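Local coordinates for tetrapyrrole methylase family protein (Chlorobaculum tepidum, PDB 3HH1) that probably methylates, with S-adenosyl-L-methionine, the ribose 2'-hydroxyl of a cytidine in 16S rRNA, this chain being its N-terminal domain, at residues 9-14 with 26-31; 19-24 with 48-53; 34-39 with 70-75; 41-46 with 83-88; 74-79 with 102-107. All blocks are in the same frame, centred on the assembly; numbering follows the deposited sequence.

Contact 1. Residues 9-14 with 26-31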
# COMPACT_ATOMS: atom_id res chain seq x y z
N TYR A 9 -8.93 8.40 4.52
CA TYR A 9 -9.31 6.99 4.66
C TYR A 9 -8.89 6.21 3.43
O TYR A 9 -9.20 6.61 2.33
CB TYR A 9 -10.83 6.84 4.80
CG TYR A 9 -11.34 7.37 6.11
CD1 TYR A 9 -11.11 6.68 7.28
CD2 TYR A 9 -12.01 8.58 6.19
CE1 TYR A 9 -11.54 7.15 8.48
CE2 TYR A 9 -12.43 9.07 7.38
CZ TYR A 9 -12.22 8.35 8.54
OH TYR A 9 -12.65 8.84 9.76
N VAL A 10 -8.12 5.15 3.61
CA VAL A 10 -7.70 4.31 2.51
C VAL A 10 -8.64 3.09 2.48
O VAL A 10 -8.65 2.25 3.41
CB VAL A 10 -6.22 3.90 2.64
CG1 VAL A 10 -5.83 3.10 1.43
CG2 VAL A 10 -5.32 5.17 2.79
N VAL A 11 -9.40 2.98 1.40
CA VAL A 11 -10.45 2.01 1.25
C VAL A 11 -10.08 1.04 0.13
O VAL A 11 -9.93 1.46 -1.04
CB VAL A 11 -11.79 2.71 0.94
CG1 VAL A 11 -12.91 1.68 0.92
CG2 VAL A 11 -12.08 3.83 1.98
N ALA A 12 -9.91 -0.24 0.47
CA ALA A 12 -9.57 -1.25 -0.51
C ALA A 12 -10.85 -1.75 -1.17
O ALA A 12 -11.81 -2.01 -0.48
CB ALA A 12 -8.84 -2.44 0.15
N THR A 13 -10.88 -1.85 -2.50
CA THR A 13 -12.11 -2.23 -3.19
C THR A 13 -11.83 -3.40 -4.11
O THR A 13 -10.85 -3.39 -4.82
CB THR A 13 -12.76 -1.04 -3.98
OG1 THR A 13 -11.86 -0.51 -4.95
CG2 THR A 13 -13.16 0.13 -3.02
N PRO A 14 -12.69 -4.43 -4.09
CA PRO A 14 -12.51 -5.62 -4.96
C PRO A 14 -12.97 -5.30 -6.37
O PRO A 14 -13.74 -4.35 -6.57
CB PRO A 14 -13.44 -6.64 -4.34
CG PRO A 14 -14.58 -5.80 -3.81
CD PRO A 14 -13.92 -4.52 -3.29
N VAL A 26 -18.48 1.19 2.53
CA VAL A 26 -19.37 1.87 1.57
C VAL A 26 -19.81 3.23 2.15
O VAL A 26 -19.87 4.23 1.44
CB VAL A 26 -20.58 0.96 1.20
CG1 VAL A 26 -21.55 1.66 0.26
CG2 VAL A 26 -20.09 -0.38 0.56
N ASN A 27 -20.08 3.26 3.43
CA ASN A 27 -20.57 4.49 4.08
C ASN A 27 -19.46 5.53 4.06
O ASN A 27 -19.73 6.72 3.90
CB ASN A 27 -21.00 4.20 5.48
CG ASN A 27 -21.91 5.25 6.05
OD1 ASN A 27 -21.57 5.88 7.03
ND2 ASN A 27 -23.05 5.44 5.44
N THR A 28 -18.23 5.07 4.23
CA THR A 28 -17.07 5.95 4.16
C THR A 28 -16.97 6.62 2.82
O THR A 28 -16.81 7.86 2.76
CB THR A 28 -15.76 5.23 4.50
OG1 THR A 28 -15.87 4.72 5.85
CG2 THR A 28 -14.54 6.22 4.39
N LEU A 29 -17.11 5.85 1.75
CA LEU A 29 -17.09 6.39 0.40
C LEU A 29 -18.29 7.30 0.17
O LEU A 29 -18.16 8.36 -0.45
CB LEU A 29 -17.12 5.28 -0.62
CG LEU A 29 -15.92 4.33 -0.58
CD1 LEU A 29 -16.16 3.21 -1.58
CD2 LEU A 29 -14.57 4.98 -0.81
N ARG A 30 -19.46 6.87 0.67
CA ARG A 30 -20.68 7.62 0.41
C ARG A 30 -20.60 9.06 0.95
O ARG A 30 -21.10 10.01 0.29
CB ARG A 30 -21.87 6.85 1.00
CG ARG A 30 -23.18 7.39 0.63
CD ARG A 30 -24.34 6.63 1.25
NE ARG A 30 -24.37 5.19 0.99
CZ ARG A 30 -24.76 4.61 -0.14
NH1 ARG A 30 -24.76 3.29 -0.22
NH2 ARG A 30 -25.15 5.31 -1.20
N ASN A 31 -20.02 9.22 2.14
CA ASN A 31 -20.01 10.50 2.83
C ASN A 31 -18.71 11.27 2.82
O ASN A 31 -18.58 12.26 3.51
CB ASN A 31 -20.47 10.27 4.28
CG ASN A 31 -21.91 9.68 4.33
OD1 ASN A 31 -22.76 9.98 3.45
ND2 ASN A 31 -22.19 8.85 5.34
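Apolar strand-against-helix packing joins Tyr-9 and Val-11, on strand 8-13 of the central sheet, to Thr-28 and Leu-29 of the helix lying over one of the sheet's faces. The axes of strand segment 9-13 and helix segment 26-31 approach to 9.6 Å, with 122° between their N-to-C directions. The nearest atoms across are methyl and methylene carbons, with no polar pair among them. Thr-28 points its CG2 methyl at the root of the tyrosine, 3.8 Å from Tyr-9 CB and as far from Tyr-9 CG, meeting the ring obliquely while the two side chains run nearly perpendicular. This methyl is on the strand side because CG2 stands anti to the backbone N (OG1 chi1 -60°), which turns Thr-28 OG1 back along the helix to a hydrogen bond with Arg-24 O. The hydroxyl is thus satisfied inside its own helix.

Strand 8-13, helix 23-31 and strand 34-37 make a beta-alpha-beta crossover in a parallel sheet; the crossover passes over strand 82-87, which lies between its two strands and to which Tyr-9 and Val-11 are hydrogen-bonded through the backbone. Deeper in, Leu-29 takes over. Its CD2 branch lies 3.9 Å from Val-11 CG2, 4.0 Å from Val-11 CB and 4.1 Å from Val-11 CG1, so one methyl rests against the whole fork of the valine. Leu-29 also packs on Ala-83, Val-85 and Leu-46. On the other face of the strand, Val-10 packs against Ile-93 of the second subunit.

Contact 2. Residues 19-24 with 48-53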
# COMPACT_ATOMS: atom_id res chain seq x y z
N ASP A 19 -20.80 -6.06 -3.50
CA ASP A 19 -21.79 -6.06 -2.39
C ASP A 19 -21.26 -6.75 -1.13
O ASP A 19 -21.85 -6.60 -0.04
CB ASP A 19 -23.12 -6.67 -2.85
CG ASP A 19 -23.98 -5.70 -3.66
OD1 ASP A 19 -23.70 -4.46 -3.72
OD2 ASP A 19 -24.97 -6.18 -4.20
N ASP A 20 -20.13 -7.48 -1.25
CA ASP A 20 -19.47 -8.02 -0.04
C ASP A 20 -18.58 -7.04 0.74
O ASP A 20 -18.07 -7.38 1.81
CB ASP A 20 -18.69 -9.30 -0.38
CG ASP A 20 -19.62 -10.49 -0.63
OD1 ASP A 20 -20.77 -10.46 -0.13
OD2 ASP A 20 -19.21 -11.43 -1.33
N MSE A 21 -18.41 -5.84 0.21
CA MSE A 21 -17.74 -4.78 0.96
C MSE A 21 -18.51 -4.49 2.23
O MSE A 21 -19.74 -4.60 2.24
CB MSE A 21 -17.66 -3.51 0.15
CG MSE A 21 -16.70 -3.65 -1.00
SE MSE A 21 -16.54 -1.93 -1.98
CE MSE A 21 -16.15 -0.71 -0.55
N THR A 22 -17.79 -4.11 3.28
CA THR A 22 -18.49 -3.78 4.53
C THR A 22 -19.29 -2.49 4.44
O THR A 22 -18.95 -1.52 3.71
CB THR A 22 -17.54 -3.68 5.74
OG1 THR A 22 -16.70 -2.54 5.56
CG2 THR A 22 -16.71 -4.96 5.93
N PHE A 23 -20.35 -2.45 5.23
CA PHE A 23 -21.12 -1.23 5.36
C PHE A 23 -20.24 -0.03 5.69
O PHE A 23 -20.37 1.05 5.11
CB PHE A 23 -22.22 -1.40 6.41
CG PHE A 23 -23.09 -0.19 6.56
CD1 PHE A 23 -24.18 -0.02 5.76
CD2 PHE A 23 -22.78 0.81 7.49
CE1 PHE A 23 -24.99 1.10 5.86
CE2 PHE A 23 -23.58 1.97 7.58
CZ PHE A 23 -24.67 2.09 6.77
N ARG A 24 -19.33 -0.23 6.62
CA ARG A 24 -18.39 0.82 7.02
C ARG A 24 -17.65 1.37 5.84
O ARG A 24 -17.50 2.58 5.72
CB ARG A 24 -17.40 0.30 8.06
CG ARG A 24 -16.59 1.44 8.71
CD ARG A 24 -15.36 0.90 9.36
NE ARG A 24 -15.63 -0.23 10.25
CZ ARG A 24 -15.72 -0.16 11.58
NH1 ARG A 24 -15.96 -1.28 12.27
NH2 ARG A 24 -15.59 0.99 12.23
N LYS A 48 -21.37 4.18 -8.95
CA LYS A 48 -22.66 3.96 -9.57
C LYS A 48 -23.31 2.73 -8.97
O LYS A 48 -24.50 2.73 -8.68
CB LYS A 48 -22.51 3.81 -11.08
CG LYS A 48 -23.82 3.53 -11.82
CD LYS A 48 -23.58 2.99 -13.23
CE LYS A 48 -23.75 4.04 -14.32
NZ LYS A 48 -23.82 3.40 -15.68
N HIS A 49 -22.53 1.67 -8.77
CA HIS A 49 -23.06 0.44 -8.18
C HIS A 49 -23.75 0.67 -6.84
O HIS A 49 -24.79 0.04 -6.55
CB HIS A 49 -21.92 -0.55 -7.98
CG HIS A 49 -22.35 -1.85 -7.39
ND1 HIS A 49 -22.84 -2.88 -8.15
CD2 HIS A 49 -22.34 -2.29 -6.11
CE1 HIS A 49 -23.11 -3.91 -7.37
NE2 HIS A 49 -22.84 -3.57 -6.12
N PHE A 50 -23.17 1.52 -6.00
CA PHE A 50 -23.73 1.73 -4.66
C PHE A 50 -24.65 2.94 -4.61
O PHE A 50 -25.10 3.35 -3.52
CB PHE A 50 -22.63 1.90 -3.66
CG PHE A 50 -21.86 0.66 -3.38
CD1 PHE A 50 -22.47 -0.43 -2.81
CD2 PHE A 50 -20.52 0.60 -3.64
CE1 PHE A 50 -21.75 -1.58 -2.56
CE2 PHE A 50 -19.80 -0.52 -3.37
CZ PHE A 50 -20.43 -1.62 -2.81
N GLY A 51 -24.93 3.52 -5.77
CA GLY A 51 -25.79 4.70 -5.86
C GLY A 51 -25.21 5.92 -5.16
O GLY A 51 -25.95 6.70 -4.54
N ILE A 52 -23.90 6.10 -5.28
CA ILE A 52 -23.20 7.23 -4.72
C ILE A 52 -23.13 8.25 -5.85
O ILE A 52 -22.43 8.05 -6.85
CB ILE A 52 -21.84 6.80 -4.12
CG1 ILE A 52 -22.09 5.83 -2.94
CG2 ILE A 52 -20.93 8.02 -3.73
CD1 ILE A 52 -20.82 5.08 -2.43
N GLU A 53 -23.88 9.32 -5.71
CA GLU A 53 -24.03 10.34 -6.74
C GLU A 53 -23.44 11.67 -6.34
O GLU A 53 -23.53 12.06 -5.19
CB GLU A 53 -25.50 10.59 -7.01
CG GLU A 53 -26.22 9.47 -7.66
CD GLU A 53 -27.67 9.85 -7.84
OE1 GLU A 53 -28.41 9.70 -6.84
OE2 GLU A 53 -28.03 10.33 -8.94
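His-49 donates to Asp-19 from an unusual direction: the NE2-H meets OD1 from above the carboxylate, 59° out of its plane, instead of along its edge. The bond is short, 2.7 Å from His-49 NE2 to Asp-19 OD1, and moderately bent, with an N-H...O angle of 151°. On the histidine side the oxygen sits at the ring edge, slightly tilted from the plane. The imidazole is extended toward the aspartate because its CG is anti to the backbone N (chi1 -180°), at the end of helix 40-49. That helix closes in a Schellman motif: Gly-51, with positive phi, gives its N to Lys-48 O at 3.0 Å, and Ile-52 N reaches back to Leu-47 O.

His-49 CD2 lies over the centre of one face of the Phe-50 ring, 3.6 Å above its plane. Selenomethionine Met-21 makes a Met-aromatic contact with the same ring, its SE approaching obliquely near CE2 and CZ, 3.8 Å from Phe-50 CE2 and 4.9 Å from the ring centroid. Met-21 and Phe-50 both pack on Val-26, so the apolar side of this contact continues onto helix 23-31.

The polar and apolar parts meet, since Asp-19 OD1 also touches Phe-50 at CE1, 3.7 Å away. The histidine-aspartate pair is exposed, Met-21 and Phe-50 less so. A hydrogen bond to a carboxylate would be expected to favour a protonated imidazole, although solvent exposure should moderate that effect.

Contact 3. Residues 34-39 with 70-75. With SO4 (sulfate ion), chain E.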
# COMPACT_ATOMS: atom_id res chain seq x y z
N ALA A 34 -14.33 13.94 -0.63
CA ALA A 34 -13.90 13.70 -2.03
C ALA A 34 -13.37 12.31 -2.06
O ALA A 34 -12.99 11.76 -1.01
CB ALA A 34 -12.78 14.68 -2.47
N ILE A 35 -13.33 11.74 -3.25
CA ILE A 35 -12.75 10.42 -3.42
C ILE A 35 -11.57 10.58 -4.35
O ILE A 35 -11.71 11.15 -5.42
CB ILE A 35 -13.81 9.46 -3.98
CG1 ILE A 35 -14.90 9.23 -2.89
CG2 ILE A 35 -13.16 8.13 -4.44
CD1 ILE A 35 -15.92 8.23 -3.22
N ALA A 36 -10.41 10.07 -3.93
CA ALA A 36 -9.17 10.16 -4.74
C ALA A 36 -8.93 8.80 -5.32
O ALA A 36 -9.10 7.77 -4.63
CB ALA A 36 -8.00 10.57 -3.87
N CYS A 37 -8.55 8.75 -6.60
CA CYS A 37 -8.42 7.46 -7.21
C CYS A 37 -7.48 7.57 -8.36
O CYS A 37 -7.32 8.64 -8.95
CB CYS A 37 -9.78 6.94 -7.69
SG CYS A 37 -10.62 8.09 -8.82
N GLU A 38 -6.82 6.47 -8.67
CA GLU A 38 -5.90 6.46 -9.80
C GLU A 38 -6.62 5.97 -11.06
O GLU A 38 -6.26 6.32 -12.17
CB GLU A 38 -4.65 5.64 -9.45
CG GLU A 38 -3.48 5.87 -10.35
CD GLU A 38 -3.21 4.70 -11.23
OE1 GLU A 38 -3.78 3.61 -10.94
OE2 GLU A 38 -2.44 4.86 -12.20
N ASP A 39 -7.67 5.18 -10.87
CA ASP A 39 -8.40 4.57 -11.98
C ASP A 39 -9.82 5.15 -11.92
O ASP A 39 -10.70 4.57 -11.28
CB ASP A 39 -8.35 3.04 -11.81
CG ASP A 39 -8.95 2.27 -12.99
OD1 ASP A 39 -9.73 2.84 -13.80
OD2 ASP A 39 -8.62 1.06 -13.11
N ARG A 70 -1.97 18.14 -4.07
CA ARG A 70 -2.33 19.44 -3.53
C ARG A 70 -3.80 19.50 -3.17
O ARG A 70 -4.16 19.98 -2.09
CB ARG A 70 -2.00 20.55 -4.50
CG ARG A 70 -2.25 21.90 -3.95
CD ARG A 70 -1.57 22.96 -4.78
NE ARG A 70 -2.03 22.93 -6.17
CZ ARG A 70 -1.31 22.53 -7.22
NH1 ARG A 70 -0.03 22.14 -7.10
NH2 ARG A 70 -1.88 22.56 -8.42
N GLN A 71 -4.66 19.03 -4.05
CA GLN A 71 -6.09 19.04 -3.80
C GLN A 71 -6.47 18.25 -2.55
O GLN A 71 -7.32 18.70 -1.76
CB GLN A 71 -6.87 18.48 -4.98
CG GLN A 71 -6.88 19.40 -6.18
CD GLN A 71 -7.64 18.76 -7.30
OE1 GLN A 71 -8.70 19.20 -7.65
NE2 GLN A 71 -7.16 17.65 -7.77
N VAL A 72 -5.86 17.08 -2.39
CA VAL A 72 -6.16 16.21 -1.25
C VAL A 72 -5.66 16.85 0.03
O VAL A 72 -6.40 16.91 1.02
CB VAL A 72 -5.56 14.80 -1.44
CG1 VAL A 72 -5.52 13.98 -0.11
CG2 VAL A 72 -6.27 14.06 -2.58
N ILE A 73 -4.43 17.35 0.03
CA ILE A 73 -3.87 17.98 1.23
C ILE A 73 -4.67 19.21 1.62
O ILE A 73 -4.95 19.41 2.80
CB ILE A 73 -2.36 18.35 1.09
CG1 ILE A 73 -1.48 17.09 0.90
CG2 ILE A 73 -1.86 19.21 2.29
CD1 ILE A 73 -1.40 16.16 2.05
N GLU A 74 -5.08 20.02 0.64
CA GLU A 74 -5.88 21.19 0.94
C GLU A 74 -7.19 20.80 1.56
O GLU A 74 -7.63 21.42 2.55
CB GLU A 74 -6.05 22.08 -0.29
CG GLU A 74 -4.75 22.77 -0.63
CD GLU A 74 -4.80 23.66 -1.86
OE1 GLU A 74 -5.86 23.74 -2.51
OE2 GLU A 74 -3.74 24.25 -2.19
N LEU A 75 -7.84 19.77 1.02
CA LEU A 75 -9.13 19.35 1.57
C LEU A 75 -8.98 18.83 3.03
O LEU A 75 -9.76 19.17 3.89
CB LEU A 75 -9.74 18.30 0.69
CG LEU A 75 -11.25 18.05 0.68
CD1 LEU A 75 -12.14 19.29 0.94
CD2 LEU A 75 -11.59 17.42 -0.63
S SO4 E . -4.98 23.96 -9.85
O1 SO4 E . -4.50 23.37 -8.59
O2 SO4 E . -4.40 25.30 -10.01
O3 SO4 E . -4.58 23.14 -10.99
O4 SO4 E . -6.44 24.05 -9.86
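Ala-34 and Leu-75 form the tight end of this contact, with only 3.5 Å between Ala-34 CB and Leu-75 CD2. The leucine CG is anti to the backbone N (chi1 -156°), and chi2 at 32° is off a staggered value, consistent with a strained fit that sets CD2 against the alanine methyl. One helical turn earlier the fit is looser. Val-72 offers its CG2 branch, the one lying beside its backbone N, to Ala-36, and the two methyl carbons, Val-72 CG2 and Ala-36 CB, are 4.1 Å apart. Small alanines at both strand positions are consistent with the close approach of helix 65-77 to the sheet, the CA atoms of Ala-36 and Val-72 being 7.6 Å apart.

The solvent side is quite different. Arg-70 leaves the helix away from the strand and bends at chi3 to place its guanidinium beside a sulfate ion, probably from the crystallisation liquor. Arg-70 NH2 meets sulfate O1 at the guanidinium edge, 2.7 Å away and almost straight at 176°; Arg-67 NE supplies a second hydrogen bond to the same ion.

Ala-34 and Ala-36 are bonded through the backbone to Ala-83 of strand 82-87, while Ile-35 is bonded to Arg-56 and Val-58 on the other edge. Since Ile-35 faces Thr-43 and Leu-47, strand 34-37 is sandwiched in the alpha/beta fold between helix 65-77 on one face and helix 40-49 on the other.

Contact 4. Residues 41-46 with 83-88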
# COMPACT_ATOMS: atom_id res chain seq x y z
N ARG A 41 -12.21 5.46 -14.12
CA ARG A 41 -13.25 4.67 -14.76
C ARG A 41 -13.76 3.56 -13.85
O ARG A 41 -14.95 3.39 -13.67
CB ARG A 41 -12.74 4.11 -16.10
CG ARG A 41 -13.78 4.12 -17.18
CD ARG A 41 -13.24 3.60 -18.53
NE ARG A 41 -12.38 4.58 -19.21
CZ ARG A 41 -11.67 4.35 -20.33
NH1 ARG A 41 -11.68 3.15 -20.92
NH2 ARG A 41 -10.93 5.32 -20.84
N ARG A 42 -12.84 2.81 -13.26
CA ARG A 42 -13.20 1.75 -12.34
C ARG A 42 -13.92 2.35 -11.10
O ARG A 42 -14.93 1.79 -10.60
CB ARG A 42 -11.93 0.97 -11.95
CG ARG A 42 -12.12 -0.01 -10.80
CD ARG A 42 -10.96 -1.01 -10.69
NE ARG A 42 -10.98 -1.67 -9.37
CZ ARG A 42 -10.15 -2.65 -9.00
NH1 ARG A 42 -10.25 -3.16 -7.77
NH2 ARG A 42 -9.24 -3.12 -9.84
N THR A 43 -13.45 3.51 -10.64
CA THR A 43 -14.06 4.12 -9.46
C THR A 43 -15.50 4.60 -9.74
O THR A 43 -16.40 4.45 -8.90
CB THR A 43 -13.19 5.26 -8.91
OG1 THR A 43 -11.90 4.72 -8.62
CG2 THR A 43 -13.78 5.86 -7.59
N SER A 44 -15.72 5.15 -10.92
CA SER A 44 -17.08 5.56 -11.29
C SER A 44 -18.04 4.37 -11.32
O SER A 44 -19.16 4.48 -10.86
CB SER A 44 -17.11 6.27 -12.66
OG SER A 44 -16.43 7.50 -12.55
N ILE A 45 -17.58 3.24 -11.85
CA ILE A 45 -18.38 2.05 -11.87
C ILE A 45 -18.77 1.62 -10.44
O ILE A 45 -19.93 1.31 -10.18
CB ILE A 45 -17.65 0.89 -12.59
CG1 ILE A 45 -17.55 1.19 -14.09
CG2 ILE A 45 -18.38 -0.41 -12.38
CD1 ILE A 45 -16.58 0.28 -14.84
N LEU A 46 -17.80 1.61 -9.54
CA LEU A 46 -18.06 1.30 -8.12
C LEU A 46 -19.08 2.23 -7.48
O LEU A 46 -20.01 1.78 -6.84
CB LEU A 46 -16.75 1.32 -7.32
CG LEU A 46 -16.85 0.87 -5.84
CD1 LEU A 46 -15.59 0.13 -5.43
CD2 LEU A 46 -17.14 2.06 -4.97
N ALA A 83 -11.44 9.96 0.82
CA ALA A 83 -11.28 8.53 0.72
C ALA A 83 -10.40 8.24 -0.48
O ALA A 83 -10.70 8.71 -1.56
CB ALA A 83 -12.66 7.83 0.56
N LEU A 84 -9.30 7.55 -0.27
CA LEU A 84 -8.44 7.08 -1.37
C LEU A 84 -8.84 5.62 -1.64
O LEU A 84 -8.79 4.78 -0.75
CB LEU A 84 -6.96 7.16 -0.94
CG LEU A 84 -5.94 6.54 -1.89
CD1 LEU A 84 -6.03 7.16 -3.24
CD2 LEU A 84 -4.57 6.78 -1.25
N VAL A 85 -9.27 5.34 -2.87
CA VAL A 85 -9.61 3.99 -3.23
C VAL A 85 -8.37 3.35 -3.82
O VAL A 85 -7.58 3.97 -4.53
CB VAL A 85 -10.81 3.92 -4.18
CG1 VAL A 85 -12.05 4.51 -3.49
CG2 VAL A 85 -10.51 4.65 -5.44
N THR A 86 -8.19 2.09 -3.48
CA THR A 86 -7.12 1.30 -4.04
C THR A 86 -7.76 -0.02 -4.40
O THR A 86 -8.88 -0.30 -3.98
CB THR A 86 -5.93 1.11 -3.06
OG1 THR A 86 -6.37 0.40 -1.89
CG2 THR A 86 -5.33 2.47 -2.66
N ASP A 87 -7.07 -0.81 -5.20
CA ASP A 87 -7.55 -2.18 -5.49
C ASP A 87 -7.29 -3.11 -4.31
O ASP A 87 -6.21 -3.08 -3.72
CB ASP A 87 -6.86 -2.74 -6.71
CG ASP A 87 -7.03 -1.87 -7.95
OD1 ASP A 87 -7.93 -0.99 -7.99
OD2 ASP A 87 -6.27 -2.09 -8.94
N ALA A 88 -8.27 -3.97 -4.00
CA ALA A 88 -8.20 -4.89 -2.85
C ALA A 88 -7.08 -5.93 -2.96
O ALA A 88 -6.47 -6.32 -1.94
CB ALA A 88 -9.52 -5.63 -2.71
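Charge comes first: Arg-42 and Asp-87 are stacked, their guanidinium and carboxylate planes only 2° from parallel. Asp-87 OD1 lies over the centre of one guanidinium face, 2.9 Å above the plane and 3.0 Å from Arg-42 CZ. Although Arg-42 NH2 and Asp-87 OD1 form a salt bridge at 3.1 Å, the attraction is electrostatic, because no N-H is aimed at the oxygen. An extended chain, with CG anti to the backbone N (chi1 170°), carries the guanidinium across from the helix to the end of the strand. Arg-42 NH1 turns instead to Thr-13 O, in a weak hydrogen bond. A leucine in place of this arginine would probably leave the Asp-87 carboxylate without its opposing charge and Thr-13 O without that weak donor.

In the fold, helix 40-49 follows strand 34-37 and covers the same sheet face as helix 23-31; strand 82-87 is the middle one of the parallel sheet, and Asp-87 stands at its C-terminal end, the edge at which ligands commonly bind in parallel alpha/beta folds.

Van der Waals contact makes up the rest. Thr-43 OG1 approaches Val-85 CG2 to 3.5 Å, but this holds for one of two modelled valine conformers and is therefore doubtful. The threonine hydroxyl is hydrogen-bonded to the backbone O of Asp-39, the N-cap residue just before the helix.

Contact 5. Residues 74-79 with 102-107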
# COMPACT_ATOMS: atom_id res chain seq x y z
N GLU A 74 -5.08 20.02 0.64
CA GLU A 74 -5.88 21.19 0.94
C GLU A 74 -7.19 20.80 1.56
O GLU A 74 -7.63 21.42 2.55
CB GLU A 74 -6.05 22.08 -0.29
CG GLU A 74 -4.75 22.77 -0.63
CD GLU A 74 -4.80 23.66 -1.86
OE1 GLU A 74 -5.86 23.74 -2.51
OE2 GLU A 74 -3.74 24.25 -2.19
N LEU A 75 -7.84 19.77 1.02
CA LEU A 75 -9.13 19.35 1.57
C LEU A 75 -8.98 18.83 3.03
O LEU A 75 -9.76 19.17 3.89
CB LEU A 75 -9.74 18.30 0.69
CG LEU A 75 -11.25 18.05 0.68
CD1 LEU A 75 -12.14 19.29 0.94
CD2 LEU A 75 -11.59 17.42 -0.63
N LEU A 76 -7.95 18.04 3.27
CA LEU A 76 -7.67 17.52 4.63
C LEU A 76 -7.35 18.65 5.62
O LEU A 76 -7.87 18.68 6.75
CB LEU A 76 -6.51 16.54 4.55
CG LEU A 76 -6.70 15.19 3.85
CD1 LEU A 76 -5.38 14.44 3.73
CD2 LEU A 76 -7.80 14.35 4.54
N GLU A 77 -6.55 19.61 5.18
CA GLU A 77 -6.24 20.76 6.04
C GLU A 77 -7.49 21.58 6.37
O GLU A 77 -7.58 22.20 7.45
CB GLU A 77 -5.23 21.67 5.37
CG GLU A 77 -3.85 21.07 5.15
CD GLU A 77 -3.02 21.01 6.40
OE1 GLU A 77 -3.46 21.55 7.44
OE2 GLU A 77 -1.89 20.44 6.36
N GLU A 78 -8.43 21.64 5.42
CA GLU A 78 -9.69 22.30 5.66
C GLU A 78 -10.69 21.50 6.50
O GLU A 78 -11.82 21.97 6.68
CB GLU A 78 -10.33 22.71 4.33
CG GLU A 78 -9.52 23.75 3.52
CD GLU A 78 -9.65 25.15 4.04
OE1 GLU A 78 -10.15 25.32 5.19
OE2 GLU A 78 -9.26 26.10 3.30
N GLY A 79 -10.30 20.32 6.99
CA GLY A 79 -11.14 19.56 7.93
C GLY A 79 -12.10 18.59 7.26
O GLY A 79 -12.98 18.08 7.90
N SER A 102 1.23 9.05 1.47
CA SER A 102 2.54 9.46 1.97
C SER A 102 2.63 10.99 2.15
O SER A 102 3.19 11.47 3.14
CB SER A 102 3.62 8.93 1.06
OG SER A 102 4.90 9.36 1.49
N ALA A 103 2.07 11.78 1.22
CA ALA A 103 2.07 13.22 1.38
C ALA A 103 1.25 13.64 2.63
O ALA A 103 1.64 14.54 3.37
CB ALA A 103 1.55 13.92 0.08
N ALA A 104 0.09 13.02 2.85
CA ALA A 104 -0.73 13.34 4.02
C ALA A 104 0.05 13.07 5.27
O ALA A 104 0.05 13.86 6.21
CB ALA A 104 -2.05 12.48 4.04
N HIS A 105 0.72 11.93 5.30
CA HIS A 105 1.57 11.62 6.46
C HIS A 105 2.69 12.67 6.67
O HIS A 105 2.96 13.12 7.82
CB HIS A 105 2.19 10.24 6.32
CG HIS A 105 2.94 9.81 7.55
ND1 HIS A 105 4.32 9.68 7.57
CD2 HIS A 105 2.52 9.51 8.80
CE1 HIS A 105 4.71 9.31 8.78
NE2 HIS A 105 3.64 9.19 9.54
N ALA A 106 3.33 13.06 5.57
CA ALA A 106 4.38 14.10 5.62
C ALA A 106 3.83 15.43 6.18
O ALA A 106 4.56 16.18 6.82
CB ALA A 106 4.99 14.30 4.24
N ALA A 107 2.56 15.72 5.93
CA ALA A 107 1.90 16.89 6.42
C ALA A 107 1.30 16.73 7.83
O ALA A 107 0.68 17.66 8.33
CB ALA A 107 0.84 17.34 5.45
O HOH W 1 -0.57 20.05 8.35
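Leu-76 and Ala-104 meet methyl to methyl where helices 65-77 and 98-106, neighbours on one face of the alpha/beta sandwich, come together near their C-terminal ends. The leucine points across the gap: with CG anti to its carbonyl carbon (chi1 -69°) and an extended chi2 of 173°, it presents CD1 to the partner helix, 3.9 Å from Ala-104 CB. The alanine's own CB bond does not aim squarely at the leucine but lies beside its path. A single methyl, CD1, makes the contact with the alanine CB. The small alanine is consistent with the close approach of the helices, the CA atoms of Leu-76 and Ala-104 being 8.1 Å apart. Both residues also pack on Leu-8 of strand 8-13, and Leu-76 touches Leu-109 as well.

One residue on, the character changes. Glu-77 folds its carboxylate round at chi2 (-76°), bringing OE2 to 4.2 Å from Ala-107 CB at the exposed rim. Its helix ends just beyond, in a Schellman motif: Gly-79 has positive phi, and Gly-79 N bonds to Leu-76 O at 2.9 Å.

A water lies between the two helix ends. Its approach to Glu-77 OE2, 2.4 Å, is too short to be taken at face value, and that half of the bridge is doubtful; the other half is ordinary, the water donating to Ala-107 O at 2.7 Å.

Overall arrangement
One parallel sheet, ordered 57-59, 34-37, 82-87, 8-13, 111-114, ties the contacts together. Contacts 1 and 4 pack helices 23-31 and 40-49 on one face, centres about 9 Å apart. Contact 2 joins the turn leading into helix 23-31 to the C-terminal end of helix 40-49, its centre about 8 Å from that of contact 1. On the other face, contacts 3 and 5 share helix 65-77, centres about 10 Å apart. Contacts 3 and 4, centres about 12 Å apart, meet where Ala-36 N is 2.8 Å from Ala-83 O. Contacts 2 and 5 are furthest separated, centres about 25 Å apart. The sulfate at contact 3 lies outside helix 65-77.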